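Local coordinates for bifunctional protein FolD (Thermus thermophilus, PDB 6V6Y) that probably oxidises 5,10-methylenetetrahydrofolate with NADP+ and then hydrolyses the resulting methenyl compound to 10-formyltetrahydrofolate in one-carbon metabolism, at residues R126-G131 against P170-L175; V158-R163 against V182-S187. All coordinates share one frame; numbering follows the deposited sequence.

Interaction 1: residues R126-G131 against P170-L175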
ATOM      1  N   ARG A 126      -4.432  -0.858  -7.155  1.00 44.56           N
ATOM      2  CA  ARG A 126      -5.711  -0.158  -7.112  1.00 41.96           C
ATOM      3  C   ARG A 126      -6.133   0.128  -5.674  1.00 42.62           C
ATOM      4  O   ARG A 126      -6.712   1.183  -5.387  1.00 42.81           O
ATOM      5  CB  ARG A 126      -6.776  -0.968  -7.848  1.00 46.96           C
ATOM      6  CG  ARG A 126      -6.704  -0.831  -9.377  1.00 48.34           C
ATOM      7  CD  ARG A 126      -7.189   0.545  -9.842  1.00 50.77           C
ATOM      8  NE  ARG A 126      -7.102   0.695 -11.295  1.00 55.00           N
ATOM      9  CZ  ARG A 126      -8.032   0.262 -12.151  1.00 60.74           C
ATOM     10  NH1 ARG A 126      -9.126  -0.342 -11.695  1.00 58.39           N
ATOM     11  NH2 ARG A 126      -7.873   0.435 -13.464  1.00 56.86           N
ATOM     12  N   LEU A 127      -5.856  -0.802  -4.757  1.00 42.30           N
ATOM     13  CA  LEU A 127      -6.270  -0.625  -3.366  1.00 46.68           C
ATOM     14  C   LEU A 127      -5.588   0.585  -2.750  1.00 43.73           C
ATOM     15  O   LEU A 127      -6.240   1.450  -2.151  1.00 45.57           O
ATOM     16  CB  LEU A 127      -5.929  -1.878  -2.557  1.00 42.05           C
ATOM     17  CG  LEU A 127      -6.502  -2.077  -1.157  1.00 43.78           C
ATOM     18  CD1 LEU A 127      -6.341  -3.548  -0.813  1.00 42.90           C
ATOM     19  CD2 LEU A 127      -5.825  -1.217  -0.090  1.00 40.57           C
ATOM     20  N   TRP A 128      -4.263   0.641  -2.865  1.00 42.77           N
ATOM     21  CA  TRP A 128      -3.498   1.725  -2.272  1.00 43.91           C
ATOM     22  C   TRP A 128      -3.631   3.035  -3.037  1.00 43.30           C
ATOM     23  O   TRP A 128      -3.416   4.093  -2.446  1.00 47.35           O
ATOM     24  CB  TRP A 128      -2.032   1.310  -2.147  1.00 41.90           C
ATOM     25  CG  TRP A 128      -1.826   0.470  -0.882  1.00 44.22           C
ATOM     26  CD1 TRP A 128      -1.708  -0.884  -0.809  1.00 37.99           C
ATOM     27  CD2 TRP A 128      -1.764   0.952   0.472  1.00 40.44           C
ATOM     28  NE1 TRP A 128      -1.543  -1.278   0.501  1.00 41.34           N
ATOM     29  CE2 TRP A 128      -1.586  -0.175   1.309  1.00 41.61           C
ATOM     30  CE3 TRP A 128      -1.824   2.227   1.055  1.00 42.30           C
ATOM     31  CZ2 TRP A 128      -1.469  -0.068   2.701  1.00 39.92           C
ATOM     32  CZ3 TRP A 128      -1.709   2.338   2.441  1.00 41.04           C
ATOM     33  CH2 TRP A 128      -1.533   1.195   3.248  1.00 41.63           C
ATOM     34  N   SER A 129      -4.032   3.004  -4.312  1.00 45.44           N
ATOM     35  CA  SER A 129      -4.230   4.235  -5.077  1.00 45.18           C
ATOM     36  C   SER A 129      -5.635   4.815  -4.964  1.00 46.86           C
ATOM     37  O   SER A 129      -5.870   5.917  -5.476  1.00 41.73           O
ATOM     38  CB  SER A 129      -3.911   3.992  -6.553  1.00 45.20           C
ATOM     39  OG  SER A 129      -2.532   3.699  -6.667  1.00 49.20           O
ATOM     40  N   GLY A 130      -6.570   4.115  -4.319  1.00 46.06           N
ATOM     41  CA  GLY A 130      -7.917   4.621  -4.142  1.00 42.57           C
ATOM     42  C   GLY A 130      -8.920   4.230  -5.209  1.00 47.80           C
ATOM     43  O   GLY A 130     -10.059   4.708  -5.164  1.00 54.93           O
ATOM     44  N   GLY A 131      -8.547   3.380  -6.161  1.00 46.61           N
ATOM     45  CA  GLY A 131      -9.445   2.969  -7.220  1.00 48.67           C
ATOM     46  C   GLY A 131     -10.266   1.738  -6.860  1.00 50.75           C
ATOM     47  O   GLY A 131     -10.328   1.297  -5.710  1.00 48.92           O
ATOM     48  N   PRO A 170      -2.831  -4.952   3.265  1.00 38.02           N
ATOM     49  CA  PRO A 170      -4.129  -4.543   2.697  1.00 32.60           C
ATOM     50  C   PRO A 170      -5.099  -4.054   3.785  1.00 39.61           C
ATOM     51  O   PRO A 170      -5.862  -3.104   3.544  1.00 37.08           O
ATOM     52  CB  PRO A 170      -4.629  -5.801   1.975  1.00 34.22           C
ATOM     53  CG  PRO A 170      -3.787  -6.932   2.475  1.00 41.18           C
ATOM     54  CD  PRO A 170      -2.495  -6.357   2.957  1.00 35.39           C
ATOM     55  N   LEU A 171      -5.046  -4.619   4.999  1.00 34.35           N
ATOM     56  CA  LEU A 171      -5.882  -4.087   6.075  1.00 36.31           C
ATOM     57  C   LEU A 171      -5.579  -2.616   6.327  1.00 38.23           C
ATOM     58  O   LEU A 171      -6.494  -1.775   6.382  1.00 36.10           O
ATOM     59  CB  LEU A 171      -5.700  -4.884   7.367  1.00 36.51           C
ATOM     60  CG  LEU A 171      -6.674  -4.391   8.457  1.00 43.60           C
ATOM     61  CD1 LEU A 171      -8.125  -4.291   7.927  1.00 39.08           C
ATOM     62  CD2 LEU A 171      -6.625  -5.278   9.669  1.00 39.02           C
ATOM     63  N   ALA A 172      -4.292  -2.281   6.480  1.00 36.55           N
ATOM     64  CA  ALA A 172      -3.933  -0.883   6.707  1.00 38.49           C
ATOM     65  C   ALA A 172      -4.471   0.006   5.594  1.00 37.52           C
ATOM     66  O   ALA A 172      -5.034   1.075   5.863  1.00 40.92           O
ATOM     67  CB  ALA A 172      -2.417  -0.739   6.829  1.00 39.80           C
ATOM     68  N   GLY A 173      -4.343  -0.439   4.339  1.00 37.18           N
ATOM     69  CA  GLY A 173      -4.872   0.338   3.227  1.00 36.71           C
ATOM     70  C   GLY A 173      -6.378   0.517   3.291  1.00 41.83           C
ATOM     71  O   GLY A 173      -6.896   1.605   3.018  1.00 39.79           O
ATOM     72  N   LEU A 174      -7.111  -0.554   3.629  1.00 40.09           N
ATOM     73  CA  LEU A 174      -8.566  -0.436   3.707  1.00 40.51           C
ATOM     74  C   LEU A 174      -8.992   0.452   4.874  1.00 38.38           C
ATOM     75  O   LEU A 174      -9.941   1.236   4.745  1.00 40.51           O
ATOM     76  CB  LEU A 174      -9.209  -1.822   3.822  1.00 39.25           C
ATOM     77  CG  LEU A 174      -9.029  -2.691   2.578  1.00 42.10           C
ATOM     78  CD1 LEU A 174      -9.747  -4.034   2.768  1.00 42.89           C
ATOM     79  CD2 LEU A 174      -9.532  -1.977   1.312  1.00 39.04           C
ATOM     80  N   LEU A 175      -8.301   0.360   6.016  1.00 36.36           N
ATOM     81  CA  LEU A 175      -8.656   1.223   7.143  1.00 41.03           C
ATOM     82  C   LEU A 175      -8.440   2.700   6.833  1.00 41.82           C
ATOM     83  O   LEU A 175      -9.200   3.548   7.314  1.00 39.12           O
ATOM     84  CB  LEU A 175      -7.868   0.829   8.374  1.00 37.66           C
ATOM     85  CG  LEU A 175      -8.265  -0.538   8.921  1.00 42.45           C
ATOM     86  CD1 LEU A 175      -7.174  -1.047   9.876  1.00 41.90           C
ATOM     87  CD2 LEU A 175      -9.630  -0.460   9.600  1.00 36.63           C
TER

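Interaction 2: residues V158-R163 against V182-S187. With NAP (NADP nicotinamide-adenine-dinucleotide phosphate), chain B.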
ATOM      1  N   VAL A 158      -6.259   3.073  15.155  1.00 37.98           N
ATOM      2  CA  VAL A 158      -6.182   1.642  14.886  1.00 36.86           C
ATOM      3  C   VAL A 158      -4.723   1.209  14.861  1.00 40.61           C
ATOM      4  O   VAL A 158      -3.903   1.807  14.146  1.00 39.23           O
ATOM      5  CB  VAL A 158      -6.872   1.280  13.562  1.00 40.05           C
ATOM      6  CG1 VAL A 158      -6.803  -0.214  13.335  1.00 41.18           C
ATOM      7  CG2 VAL A 158      -8.307   1.781  13.563  1.00 36.52           C
ATOM      8  N   VAL A 159      -4.398   0.169  15.635  1.00 36.03           N
ATOM      9  CA  VAL A 159      -3.118  -0.526  15.521  1.00 35.27           C
ATOM     10  C   VAL A 159      -3.345  -1.889  14.872  1.00 39.12           C
ATOM     11  O   VAL A 159      -4.219  -2.660  15.291  1.00 37.91           O
ATOM     12  CB  VAL A 159      -2.405  -0.668  16.877  1.00 36.96           C
ATOM     13  CG1 VAL A 159      -1.111  -1.472  16.711  1.00 31.37           C
ATOM     14  CG2 VAL A 159      -2.120   0.710  17.486  1.00 35.71           C
ATOM     15  N   VAL A 160      -2.575  -2.165  13.828  1.00 35.91           N
ATOM     16  CA  VAL A 160      -2.560  -3.447  13.142  1.00 35.04           C
ATOM     17  C   VAL A 160      -1.212  -4.085  13.448  1.00 40.08           C
ATOM     18  O   VAL A 160      -0.163  -3.483  13.176  1.00 40.56           O
ATOM     19  CB  VAL A 160      -2.762  -3.248  11.632  1.00 38.67           C
ATOM     20  CG1 VAL A 160      -2.711  -4.561  10.882  1.00 36.88           C
ATOM     21  CG2 VAL A 160      -4.053  -2.472  11.378  1.00 33.77           C
ATOM     22  N   VAL A 161      -1.218  -5.269  14.057  1.00 38.59           N
ATOM     23  CA  VAL A 161       0.028  -5.962  14.374  1.00 38.49           C
ATOM     24  C   VAL A 161       0.212  -7.109  13.399  1.00 39.39           C
ATOM     25  O   VAL A 161      -0.556  -8.078  13.409  1.00 42.40           O
ATOM     26  CB  VAL A 161       0.073  -6.463  15.823  1.00 39.91           C
ATOM     27  CG1 VAL A 161       1.493  -6.954  16.148  1.00 35.19           C
ATOM     28  CG2 VAL A 161      -0.361  -5.359  16.815  1.00 34.47           C
ATOM     29  N   GLY A 162       1.259  -7.013  12.584  1.00 37.54           N
ATOM     30  CA  GLY A 162       1.510  -7.954  11.518  1.00 38.40           C
ATOM     31  C   GLY A 162       1.416  -7.215  10.207  1.00 40.22           C
ATOM     32  O   GLY A 162       0.515  -6.389  10.023  1.00 37.06           O
ATOM     33  N   ARG A 163       2.330  -7.484   9.285  1.00 39.69           N
ATOM     34  CA  ARG A 163       2.416  -6.684   8.075  1.00 40.62           C
ATOM     35  C   ARG A 163       2.487  -7.570   6.838  1.00 43.38           C
ATOM     36  O   ARG A 163       3.213  -7.272   5.884  1.00 41.25           O
ATOM     37  CB  ARG A 163       3.624  -5.744   8.137  1.00 42.71           C
ATOM     38  CG  ARG A 163       4.924  -6.487   8.341  1.00 42.14           C
ATOM     39  CD  ARG A 163       6.153  -5.628   8.102  1.00 41.07           C
ATOM     40  NE  ARG A 163       7.313  -6.308   8.665  1.00 44.69           N
ATOM     41  CZ  ARG A 163       8.561  -5.858   8.612  1.00 44.32           C
ATOM     42  NH1 ARG A 163       8.835  -4.717   8.000  1.00 44.59           N
ATOM     43  NH2 ARG A 163       9.536  -6.563   9.175  1.00 41.69           N
ATOM     44  N   VAL A 182      -3.803   4.903  11.308  1.00 36.90           N
ATOM     45  CA  VAL A 182      -3.352   3.519  11.255  1.00 36.82           C
ATOM     46  C   VAL A 182      -1.890   3.425  11.660  1.00 36.16           C
ATOM     47  O   VAL A 182      -1.048   4.166  11.150  1.00 40.15           O
ATOM     48  CB  VAL A 182      -3.568   2.912   9.861  1.00 33.57           C
ATOM     49  CG1 VAL A 182      -2.988   1.513   9.830  1.00 36.42           C
ATOM     50  CG2 VAL A 182      -5.068   2.876   9.544  1.00 37.12           C
ATOM     51  N   THR A 183      -1.593   2.497  12.559  1.00 38.45           N
ATOM     52  CA  THR A 183      -0.230   2.146  12.927  1.00 36.00           C
ATOM     53  C   THR A 183      -0.022   0.707  12.495  1.00 41.00           C
ATOM     54  O   THR A 183      -0.810  -0.180  12.875  1.00 42.22           O
ATOM     55  CB  THR A 183      -0.000   2.311  14.436  1.00 36.75           C
ATOM     56  OG1 THR A 183      -0.253   3.664  14.799  1.00 36.22           O
ATOM     57  CG2 THR A 183       1.421   1.973  14.828  1.00 33.76           C
ATOM     58  N   LEU A 184       1.005   0.477  11.674  1.00 36.49           N
ATOM     59  CA  LEU A 184       1.411  -0.873  11.302  1.00 36.61           C
ATOM     60  C   LEU A 184       2.592  -1.269  12.184  1.00 42.49           C
ATOM     61  O   LEU A 184       3.673  -0.665  12.104  1.00 40.46           O
ATOM     62  CB  LEU A 184       1.765  -0.973   9.820  1.00 39.45           C
ATOM     63  CG  LEU A 184       0.668  -1.464   8.865  1.00 43.51           C
ATOM     64  CD1 LEU A 184       1.038  -1.218   7.405  1.00 40.33           C
ATOM     65  CD2 LEU A 184       0.337  -2.947   9.069  1.00 42.66           C
ATOM     66  N   ALA A 185       2.379  -2.273  13.033  1.00 37.04           N
ATOM     67  CA  ALA A 185       3.419  -2.828  13.888  1.00 39.17           C
ATOM     68  C   ALA A 185       3.739  -4.245  13.436  1.00 41.72           C
ATOM     69  O   ALA A 185       3.021  -4.847  12.627  1.00 41.32           O
ATOM     70  CB  ALA A 185       2.996  -2.792  15.366  1.00 35.43           C
ATOM     71  N   HIS A 186       4.841  -4.778  13.944  1.00 40.34           N
ATOM     72  CA  HIS A 186       5.374  -6.028  13.396  1.00 40.31           C
ATOM     73  C   HIS A 186       6.478  -6.512  14.324  1.00 41.67           C
ATOM     74  O   HIS A 186       6.704  -5.941  15.400  1.00 42.92           O
ATOM     75  CB  HIS A 186       5.894  -5.832  11.972  1.00 40.88           C
ATOM     76  CG  HIS A 186       6.758  -4.621  11.829  1.00 44.78           C
ATOM     77  ND1 HIS A 186       8.010  -4.528  12.402  1.00 42.57           N
ATOM     78  CD2 HIS A 186       6.533  -3.431  11.220  1.00 44.58           C
ATOM     79  CE1 HIS A 186       8.533  -3.347  12.116  1.00 44.88           C
ATOM     80  NE2 HIS A 186       7.653  -2.659  11.411  1.00 39.40           N
ATOM     81  N   SER A 187       7.199  -7.544  13.888  1.00 39.60           N
ATOM     82  CA  SER A 187       8.126  -8.198  14.804  1.00 46.43           C
ATOM     83  C   SER A 187       9.324  -7.323  15.180  1.00 47.52           C
ATOM     84  O   SER A 187      10.011  -7.636  16.151  1.00 47.49           O
ATOM     85  CB  SER A 187       8.602  -9.516  14.209  1.00 42.88           C
ATOM     86  OG  SER A 187       9.606  -9.282  13.238  1.00 48.05           O
TER
HETATM   87  PA  NAP B 301       2.795 -13.804   8.411  1.00 44.48           P
HETATM   88  O1A NAP B 301       2.961 -15.274   8.456  1.00 44.70           O
HETATM   89  O2A NAP B 301       3.378 -13.235   7.175  1.00 44.23           O
HETATM   90  O5B NAP B 301       3.449 -13.140   9.723  1.00 44.99           O
HETATM   91  C5B NAP B 301       2.653 -12.323  10.551  1.00 44.84           C
HETATM   92  C4B NAP B 301       3.407 -11.069  10.977  1.00 44.43           C
HETATM   93  O4B NAP B 301       3.342 -10.923  12.381  1.00 44.88           O
HETATM   94  C3B NAP B 301       4.877 -11.097  10.595  1.00 44.25           C
HETATM   95  O3B NAP B 301       5.071 -10.303   9.448  1.00 43.59           O
HETATM   96  C2B NAP B 301       5.625 -10.555  11.805  1.00 44.36           C
HETATM   97  O2B NAP B 301       6.236  -9.307  11.554  1.00 43.74           O
HETATM   98  C1B NAP B 301       4.555 -10.394  12.879  1.00 44.86           C
HETATM   99  N9A NAP B 301       4.963 -11.082  14.119  1.00 46.34           N
HETATM  100  C8A NAP B 301       5.163 -12.430  14.274  1.00 49.08           C
HETATM  101  N7A NAP B 301       5.531 -12.665  15.554  1.00 50.16           N
HETATM  102  C5A NAP B 301       5.565 -11.490  16.220  1.00 48.30           C
HETATM  103  C6A NAP B 301       5.873 -11.169  17.536  1.00 47.70           C
HETATM  104  N6A NAP B 301       6.215 -12.124  18.396  1.00 48.94           N
HETATM  105  N1A NAP B 301       5.824  -9.852  17.946  1.00 46.16           N
HETATM  106  C2A NAP B 301       5.468  -8.867  17.048  1.00 45.29           C
HETATM  107  N3A NAP B 301       5.162  -9.195  15.742  1.00 45.11           N
HETATM  108  C4A NAP B 301       5.214 -10.485  15.330  1.00 46.01           C
HETATM  109  O3  NAP B 301       1.237 -13.423   8.550  1.00 44.41           O
HETATM  110  PN  NAP B 301      -0.105 -14.178   8.082  1.00 44.63           P
HETATM  111  O1N NAP B 301       0.179 -14.891   6.817  1.00 44.40           O
HETATM  112  O2N NAP B 301      -1.229 -13.218   8.158  1.00 44.09           O
HETATM  113  O5D NAP B 301      -0.285 -15.269   9.251  1.00 45.68           O
HETATM  114  C5D NAP B 301      -0.502 -14.843  10.577  1.00 46.16           C
HETATM  115  C4D NAP B 301      -1.592 -15.678  11.234  1.00 46.83           C
HETATM  116  O4D NAP B 301      -2.873 -15.297  10.761  1.00 46.21           O
HETATM  117  C3D NAP B 301      -1.411 -17.155  10.916  1.00 47.89           C
HETATM  118  O3D NAP B 301      -1.336 -17.893  12.112  1.00 49.65           O
HETATM  119  C2D NAP B 301      -2.651 -17.551  10.148  1.00 47.80           C
HETATM  120  O2D NAP B 301      -3.140 -18.785  10.615  1.00 50.29           O
HETATM  121  C1D NAP B 301      -3.641 -16.444  10.457  1.00 46.82           C
HETATM  122  N1N NAP B 301      -4.533 -16.207   9.307  1.00 46.03           N
HETATM  123  C2N NAP B 301      -5.878 -16.361   9.470  1.00 46.49           C
HETATM  124  C3N NAP B 301      -6.743 -16.149   8.405  1.00 45.49           C
HETATM  125  C7N NAP B 301      -8.224 -16.215   8.627  1.00 44.74           C
HETATM  126  O7N NAP B 301      -9.088 -16.109   7.520  1.00 43.54           O
HETATM  127  N7N NAP B 301      -8.684 -16.369   9.866  1.00 45.11           N
HETATM  128  C4N NAP B 301      -6.234 -15.772   7.169  1.00 44.67           C
HETATM  129  C5N NAP B 301      -4.863 -15.617   7.015  1.00 45.05           C
HETATM  130  C6N NAP B 301      -4.017 -15.838   8.097  1.00 45.50           C
HETATM  131  P2B NAP B 301       7.574  -9.182  10.661  1.00 43.59           P
HETATM  132  O1X NAP B 301       7.212  -9.250   9.196  1.00 43.67           O
HETATM  133  O2X NAP B 301       8.222  -7.850  10.954  1.00 43.72           O
HETATM  134  O3X NAP B 301       8.526 -10.304  11.001  1.00 43.90           O

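Interaction 1: residues R126-G131 against P170-L175
L127 and W128, in the last turn of helix 121-129, pack on G173 of helix 168-177, the crossover helix of the first beta-alpha-beta unit of the Rossmann-type NADP-binding domain. The indole reaches the helix with its six-membered ring. G173 CA lies over one face of that ring, 3.6 Å from its centroid and 19° off the normal, a CH-pi contact, while W128 CZ2 comes to 3.3 Å from G173 N. The missing side chain is what permits this approach, since a CB at G173 would run into both L127 CD2 and the indole. L127 works beside the ring: with CG anti to the backbone N (chi1 -167°), its CD2 meets G173 CA at 3.8 Å, its CD1 meets P170 CB at 4.0 Å, and its CG touches L174 CD2 at 3.9 Å, the two leucine side chains crossing at about a right angle. At the ring's far end W128 CH2 lies 4.2 Å from A172 CB. The indole also stacks on W128 of the second subunit, so an alanine here would probably leave G173 CA without its aromatic cover and open a gap at the dimer interface. The contact is buried and made without hydrogen bonds between the segments, so its hold rests on aliphatic and CH-pi packing fitted closely against a glycine backbone.

Interaction 2: residues V158-R163 against V182-S187
V158 to V161 pair in parallel with V182 to A185, neighbouring strands of a Rossmann beta-alpha-beta unit whose short segments run at 20° to each other. Four backbone hydrogen bonds join them: T183 N to V158 O, V160 N to T183 O, A185 N to V160 O and, past the strand end, G162 N to A185 O, each 2.8 to 2.9 Å. Side chains alternate between the two faces of the sheet. V160 CG1 meets L184 CD2 at 3.9 Å on the face covered by helix 168-177, and V159 CG2 lies 4.0 Å from T183 CB on the other. T183 OG1 bonds to its counterpart in the second subunit, where the sheet continues. Beyond the strands, the guanidinium of R163 lies flat on the H186 ring, centres 4.0 Å apart and planes at 17°; H186 NE2 is held by A180 O of the second subunit, and R163 NH1 by D179 of that subunit. Polar contacts then gather on the 2'-phosphate of NADP, the group that distinguishes it from NAD. The phosphorus lies at the edge of the guanidinium, in its plane; R163 NE bonds to O1X at 3.0 Å, while S187 OG bonds to O3X at 2.7 Å.

From the N terminus, the chain passes through 126-131, then strand 157-161, helix 168-177 and strand 181-185, so the segments alternate and the two contacts cross. Interaction 1 closes a loop of 38 residues that contains 158-163; interaction 2 closes one of 18 residues that contains 170-175. Helix 168-177 is therefore common ground: it meets helix 121-129 on one flank and the sheet on another, where A172 CB reaches L184 CD1 at 3.5 Å and L175 CD1 packs against V158 CG1 at 3.6 Å. Together the contacts tie the end of helix 121-129 to strands 157-161 and 181-185 through this crossover helix, and both also touch the second subunit.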